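Local coordinates for ParB-C (Sulfolobus sp. NOB8H2, PDB 4RS7), which probably binds DNA through a dimeric, histone-like helical domain as part of the machinery that segregates the archaeal plasmid pNOB8, at residues 4-7 with 12-15; 8-13 with 32-37. All coordinates share one frame; numbering follows the deposited sequence.

Interaction 1 (4-7 with 12-15)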
loop_
_atom_site.group_PDB
_atom_site.type_symbol
_atom_site.label_atom_id
_atom_site.label_comp_id
_atom_site.label_asym_id
_atom_site.label_seq_id
_atom_site.Cartn_x
_atom_site.Cartn_y
_atom_site.Cartn_z
ATOM N N GLU A 4 -6.392 13.384 -18.867
ATOM C CA GLU A 4 -7.817 13.175 -18.671
ATOM C C GLU A 4 -8.069 12.038 -17.684
ATOM O O GLU A 4 -8.978 12.114 -16.861
ATOM C CB GLU A 4 -8.525 12.907 -19.995
ATOM C CG GLU A 4 -9.884 13.575 -20.077
ATOM C CD GLU A 4 -9.827 15.043 -19.682
ATOM O OE1 GLU A 4 -8.915 15.755 -20.158
ATOM O OE2 GLU A 4 -10.685 15.484 -18.886
ATOM N N SER A 5 -7.264 10.983 -17.773
ATOM C CA SER A 5 -7.386 9.864 -16.846
ATOM C C SER A 5 -7.032 10.326 -15.438
ATOM O O SER A 5 -7.739 10.024 -14.479
ATOM C CB SER A 5 -6.480 8.708 -17.266
ATOM O OG SER A 5 -6.936 8.114 -18.468
ATOM N N LEU A 6 -5.938 11.071 -15.332
ATOM C CA LEU A 6 -5.489 11.602 -14.049
ATOM C C LEU A 6 -6.567 12.465 -13.396
ATOM O O LEU A 6 -6.854 12.322 -12.207
ATOM C CB LEU A 6 -4.208 12.415 -14.230
ATOM C CG LEU A 6 -3.693 13.103 -12.964
ATOM C CD1 LEU A 6 -3.198 12.065 -11.961
ATOM C CD2 LEU A 6 -2.595 14.100 -13.296
ATOM N N TYR A 7 -7.166 13.359 -14.178
ATOM C CA TYR A 7 -8.179 14.272 -13.654
ATOM C C TYR A 7 -9.414 13.539 -13.144
ATOM O O TYR A 7 -10.010 13.939 -12.143
ATOM C CB TYR A 7 -8.568 15.308 -14.707
ATOM C CG TYR A 7 -7.448 16.258 -15.065
ATOM C CD1 TYR A 7 -7.412 16.884 -16.303
ATOM C CD2 TYR A 7 -6.426 16.530 -14.162
ATOM C CE1 TYR A 7 -6.391 17.753 -16.636
ATOM C CE2 TYR A 7 -5.401 17.399 -14.485
ATOM C CZ TYR A 7 -5.389 18.006 -15.725
ATOM O OH TYR A 7 -4.374 18.873 -16.057
ATOM N N SER A 12 -8.875 16.591 -7.076
ATOM C CA SER A 12 -8.126 17.629 -6.371
ATOM C C SER A 12 -7.062 18.251 -7.260
ATOM O O SER A 12 -6.796 19.449 -7.178
ATOM C CB SER A 12 -7.476 17.071 -5.104
ATOM O OG SER A 12 -8.462 16.737 -4.144
ATOM N N ILE A 13 -6.446 17.425 -8.100
ATOM C CA ILE A 13 -5.404 17.887 -9.007
ATOM C C ILE A 13 -6.001 18.679 -10.169
ATOM O O ILE A 13 -5.466 19.717 -10.570
ATOM C CB ILE A 13 -4.568 16.714 -9.548
ATOM C CG1 ILE A 13 -3.861 15.991 -8.397
ATOM C CG2 ILE A 13 -3.557 17.210 -10.572
ATOM C CD1 ILE A 13 -2.832 16.843 -7.668
ATOM N N LYS A 14 -7.110 18.180 -10.704
ATOM C CA LYS A 14 -7.863 18.902 -11.723
ATOM C C LYS A 14 -8.192 20.315 -11.246
ATOM O O LYS A 14 -7.988 21.294 -11.970
ATOM C CB LYS A 14 -9.150 18.148 -12.061
ATOM C CG LYS A 14 -10.095 18.902 -12.987
ATOM C CD LYS A 14 -11.252 18.025 -13.431
ATOM C CE LYS A 14 -12.269 18.820 -14.229
ATOM N NZ LYS A 14 -11.600 19.680 -15.233
ATOM N N LYS A 15 -8.698 20.413 -10.021
ATOM C CA LYS A 15 -9.063 21.700 -9.444
ATOM C C LYS A 15 -7.858 22.640 -9.356
ATOM O O LYS A 15 -7.940 23.802 -9.749
ATOM C CB LYS A 15 -9.710 21.502 -8.070
ATOM C CG LYS A 15 -10.002 22.789 -7.312
ATOM C CD LYS A 15 -10.830 22.504 -6.062
ATOM C CE LYS A 15 -11.100 23.774 -5.271
ATOM N NZ LYS A 15 -12.280 23.632 -4.376
#
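Helices 2-9 and 11-18 draw together at Tyr7 and Lys14, whose CA atoms lie 5.0 Å apart, just across the short break that joins the two helices. The two short helices, parted by a one-residue break at Met10, pack against each other at the N-terminal end of the histone-like domain. Tyr7 and Lys14 carry the contact. The tyrosine CG stands anti to the carbonyl carbon (chi1 -66°), which brings the ring alongside the first turn of helix 11-18. There CD2 of Tyr7 meets the backbone of Lys14 directly, 3.7 Å from CA, at an angle that is neither flat stacking nor a clean edge approach. The aliphatic part of Lys14 crosses the tyrosine side chain at about a right angle: Lys14 CB lies 3.9 Å from Tyr7 CB, and CD of the same lysine comes within 4.0 Å of that CB. Further along the ring, CE2 of Tyr7 is 4.3 Å from Ile13 CG2, a methyl group placed at the ring edge, near its plane. Leu6 reaches the same methyl with CD2, 4.2 Å from Ile13 CG2. With an alanine at Tyr7 the Lys14 methylenes and the Ile13 methyl would probably lose their aromatic neighbour, leaving a gap between the two helices. Helix 24-50 backs the first helix, with Val30 and Trp34 against Leu6 and Ala27 against Tyr7; Ile13 also packs on Ile69 of the second subunit. No hydrogen bond crosses between 4-7 and 12-15: the direct contact between the segments is apolar, while Lys14 NZ pairs with Asp18 in a salt bridge within its own helix.

Interaction 2 (8-13 with 32-37)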
loop_
_atom_site.group_PDB
_atom_site.type_symbol
_atom_site.label_atom_id
_atom_site.label_comp_id
_atom_site.label_asym_id
_atom_site.label_seq_id
_atom_site.Cartn_x
_atom_site.Cartn_y
_atom_site.Cartn_z
ATOM N N ARG A 8 -9.810 12.473 -13.834
ATOM C CA ARG A 8 -10.942 11.674 -13.376
ATOM C C ARG A 8 -10.623 10.985 -12.055
ATOM O O ARG A 8 -11.475 10.899 -11.165
ATOM C CB ARG A 8 -11.360 10.644 -14.431
ATOM C CG ARG A 8 -12.220 11.219 -15.553
ATOM C CD ARG A 8 -12.774 10.120 -16.452
ATOM N NE ARG A 8 -11.709 9.389 -17.132
ATOM C CZ ARG A 8 -11.254 9.688 -18.345
ATOM N NH1 ARG A 8 -11.773 10.705 -19.023
ATOM N NH2 ARG A 8 -10.281 8.966 -18.886
ATOM N N ALA A 9 -9.392 10.501 -11.928
ATOM C CA ALA A 9 -8.972 9.791 -10.726
ATOM C C ALA A 9 -8.659 10.745 -9.576
ATOM O O ALA A 9 -8.831 10.393 -8.412
ATOM C CB ALA A 9 -7.771 8.905 -11.022
HETATM N N MSE A 10 -8.211 11.954 -9.907
HETATM C CA MSE A 10 -7.798 12.912 -8.888
HETATM C C MSE A 10 -8.427 14.289 -9.106
HETATM O O MSE A 10 -7.793 15.188 -9.666
HETATM C CB MSE A 10 -6.268 13.017 -8.844
HETATM C CG MSE A 10 -5.563 11.675 -8.617
HETATM SE SE MSE A 10 -3.685 11.853 -8.134
HETATM C CE MSE A 10 -3.920 12.840 -6.458
ATOM N N PRO A 11 -9.684 14.455 -8.662
ATOM C CA PRO A 11 -10.404 15.728 -8.774
ATOM C C PRO A 11 -9.648 16.882 -8.120
ATOM O O PRO A 11 -9.777 18.020 -8.567
ATOM C CB PRO A 11 -11.706 15.461 -8.012
ATOM C CG PRO A 11 -11.892 13.996 -8.086
ATOM C CD PRO A 11 -10.517 13.404 -8.052
ATOM N N SER A 12 -8.875 16.591 -7.076
ATOM C CA SER A 12 -8.126 17.629 -6.371
ATOM C C SER A 12 -7.062 18.251 -7.260
ATOM O O SER A 12 -6.796 19.449 -7.178
ATOM C CB SER A 12 -7.476 17.071 -5.104
ATOM O OG SER A 12 -8.462 16.737 -4.144
ATOM N N ILE A 13 -6.446 17.425 -8.100
ATOM C CA ILE A 13 -5.404 17.887 -9.007
ATOM C C ILE A 13 -6.001 18.679 -10.169
ATOM O O ILE A 13 -5.466 19.717 -10.570
ATOM C CB ILE A 13 -4.568 16.714 -9.548
ATOM C CG1 ILE A 13 -3.861 15.991 -8.397
ATOM C CG2 ILE A 13 -3.557 17.210 -10.572
ATOM C CD1 ILE A 13 -2.832 16.843 -7.668
ATOM N N GLU A 32 2.708 10.699 -13.915
ATOM C CA GLU A 32 3.745 9.672 -13.885
ATOM C C GLU A 32 3.892 9.045 -12.505
ATOM O O GLU A 32 4.044 7.832 -12.381
ATOM C CB GLU A 32 5.079 10.241 -14.370
ATOM C CG GLU A 32 5.041 10.700 -15.821
ATOM C CD GLU A 32 4.770 9.560 -16.792
ATOM O OE1 GLU A 32 4.763 8.388 -16.356
ATOM O OE2 GLU A 32 4.562 9.836 -17.992
ATOM N N ILE A 33 3.840 9.882 -11.474
ATOM C CA ILE A 33 3.910 9.417 -10.097
ATOM C C ILE A 33 2.676 8.587 -9.731
ATOM O O ILE A 33 2.790 7.550 -9.075
ATOM C CB ILE A 33 4.057 10.605 -9.119
ATOM C CG1 ILE A 33 5.342 11.382 -9.413
ATOM C CG2 ILE A 33 4.042 10.122 -7.688
ATOM C CD1 ILE A 33 6.606 10.559 -9.239
ATOM N N TRP A 34 1.502 9.054 -10.155
ATOM C CA TRP A 34 0.244 8.329 -9.965
ATOM C C TRP A 34 0.341 6.918 -10.528
ATOM O O TRP A 34 -0.040 5.946 -9.871
ATOM C CB TRP A 34 -0.905 9.087 -10.643
ATOM C CG TRP A 34 -2.228 8.371 -10.648
ATOM C CD1 TRP A 34 -2.888 7.850 -9.571
ATOM C CD2 TRP A 34 -3.073 8.140 -11.783
ATOM N NE1 TRP A 34 -4.081 7.291 -9.969
ATOM C CE2 TRP A 34 -4.217 7.458 -11.325
ATOM C CE3 TRP A 34 -2.968 8.435 -13.147
ATOM C CZ2 TRP A 34 -5.247 7.066 -12.179
ATOM C CZ3 TRP A 34 -3.994 8.047 -13.994
ATOM C CH2 TRP A 34 -5.119 7.371 -13.505
ATOM N N ARG A 35 0.861 6.811 -11.748
ATOM C CA ARG A 35 1.052 5.514 -12.391
ATOM C C ARG A 35 2.103 4.677 -11.667
ATOM O O ARG A 35 1.898 3.488 -11.425
ATOM C CB ARG A 35 1.449 5.687 -13.863
ATOM C CG ARG A 35 0.352 6.242 -14.754
ATOM C CD ARG A 35 -0.917 5.415 -14.664
ATOM N NE ARG A 35 -1.867 5.783 -15.710
ATOM C CZ ARG A 35 -3.151 5.439 -15.717
ATOM N NH1 ARG A 35 -3.654 4.720 -14.722
ATOM N NH2 ARG A 35 -3.936 5.823 -16.719
ATOM N N ASN A 36 3.229 5.296 -11.326
ATOM C CA ASN A 36 4.317 4.583 -10.664
ATOM C C ASN A 36 3.908 4.021 -9.305
ATOM O O ASN A 36 4.339 2.934 -8.907
ATOM C CB ASN A 36 5.548 5.483 -10.507
ATOM C CG ASN A 36 6.207 5.817 -11.838
ATOM O OD1 ASN A 36 5.892 5.223 -12.872
ATOM N ND2 ASN A 36 7.136 6.766 -11.813
HETATM N N MSE A 37 3.070 4.772 -8.598
HETATM C CA MSE A 37 2.603 4.381 -7.273
HETATM C C MSE A 37 1.863 3.043 -7.305
HETATM O O MSE A 37 1.946 2.251 -6.359
HETATM C CB MSE A 37 1.683 5.462 -6.711
HETATM C CG MSE A 37 1.589 5.473 -5.212
HETATM SE SE MSE A 37 3.145 6.323 -4.419
HETATM C CE MSE A 37 2.475 8.147 -4.261
#
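A Met-aromatic contact between Met10 and Trp34 joins the bend between helices 2-9 and 11-18 to the long central helix 24-50 of this histone-like fold. Met10, present as selenomethionine, sits at that bend: it is the first residue to leave helical geometry after one helix and the N-cap residue of the next. Its CB points toward the long helix, and SE lies 4.8 Å from the centroid of the five-membered ring of Trp34, 31° off the ring normal, an oblique approach. The nearest ring atom to the selenium is Trp34 CD1, at 4.3 Å. Ala9 meets the six-membered ring of the same indole, also obliquely, its CB only 3.3 Å from CZ2, a tight contact for two carbons; Trp34 CE2 follows at 3.8 Å. With CG anti to the backbone N (chi1 174°), the Trp34 indole projects from the long helix within contact of Ala9 and Met10. Leu6 adds packing on the indole from helix 2-9. The second subunit also reaches this region: Tyr77 of that chain hydrogen-bonds through OH to the backbone O of Trp34, and its Glu72 packs on Met10. On the long helix itself the guanidinium of Arg35 presents a face to the indole, with Trp34 CZ3 over its centre, 3.2 Å above the plane.

Interactions 1 and 2 have their centres 7 Å apart on the same side of the chain's centre. Segment 8-13 follows 4-7 directly and overlaps 12-15 at Ser12 and Ile13, although neither of these touches 32-37, which comes later in the chain. Interaction 1 packs helices 2-9 and 11-18 together; interaction 2 fastens the bend between them to helix 24-50. Leu6 CD1 also lies 3.8 Å from Trp34 CE3, and Leu6 thus touches both Ile13 of helix 11-18 and Trp34 of helix 24-50, linking the two contacts. Both meet the second subunit, whose Glu72 hydrogen-bonds Ser12, placing the N-terminal corner at the dimer interface as well as on the long helix.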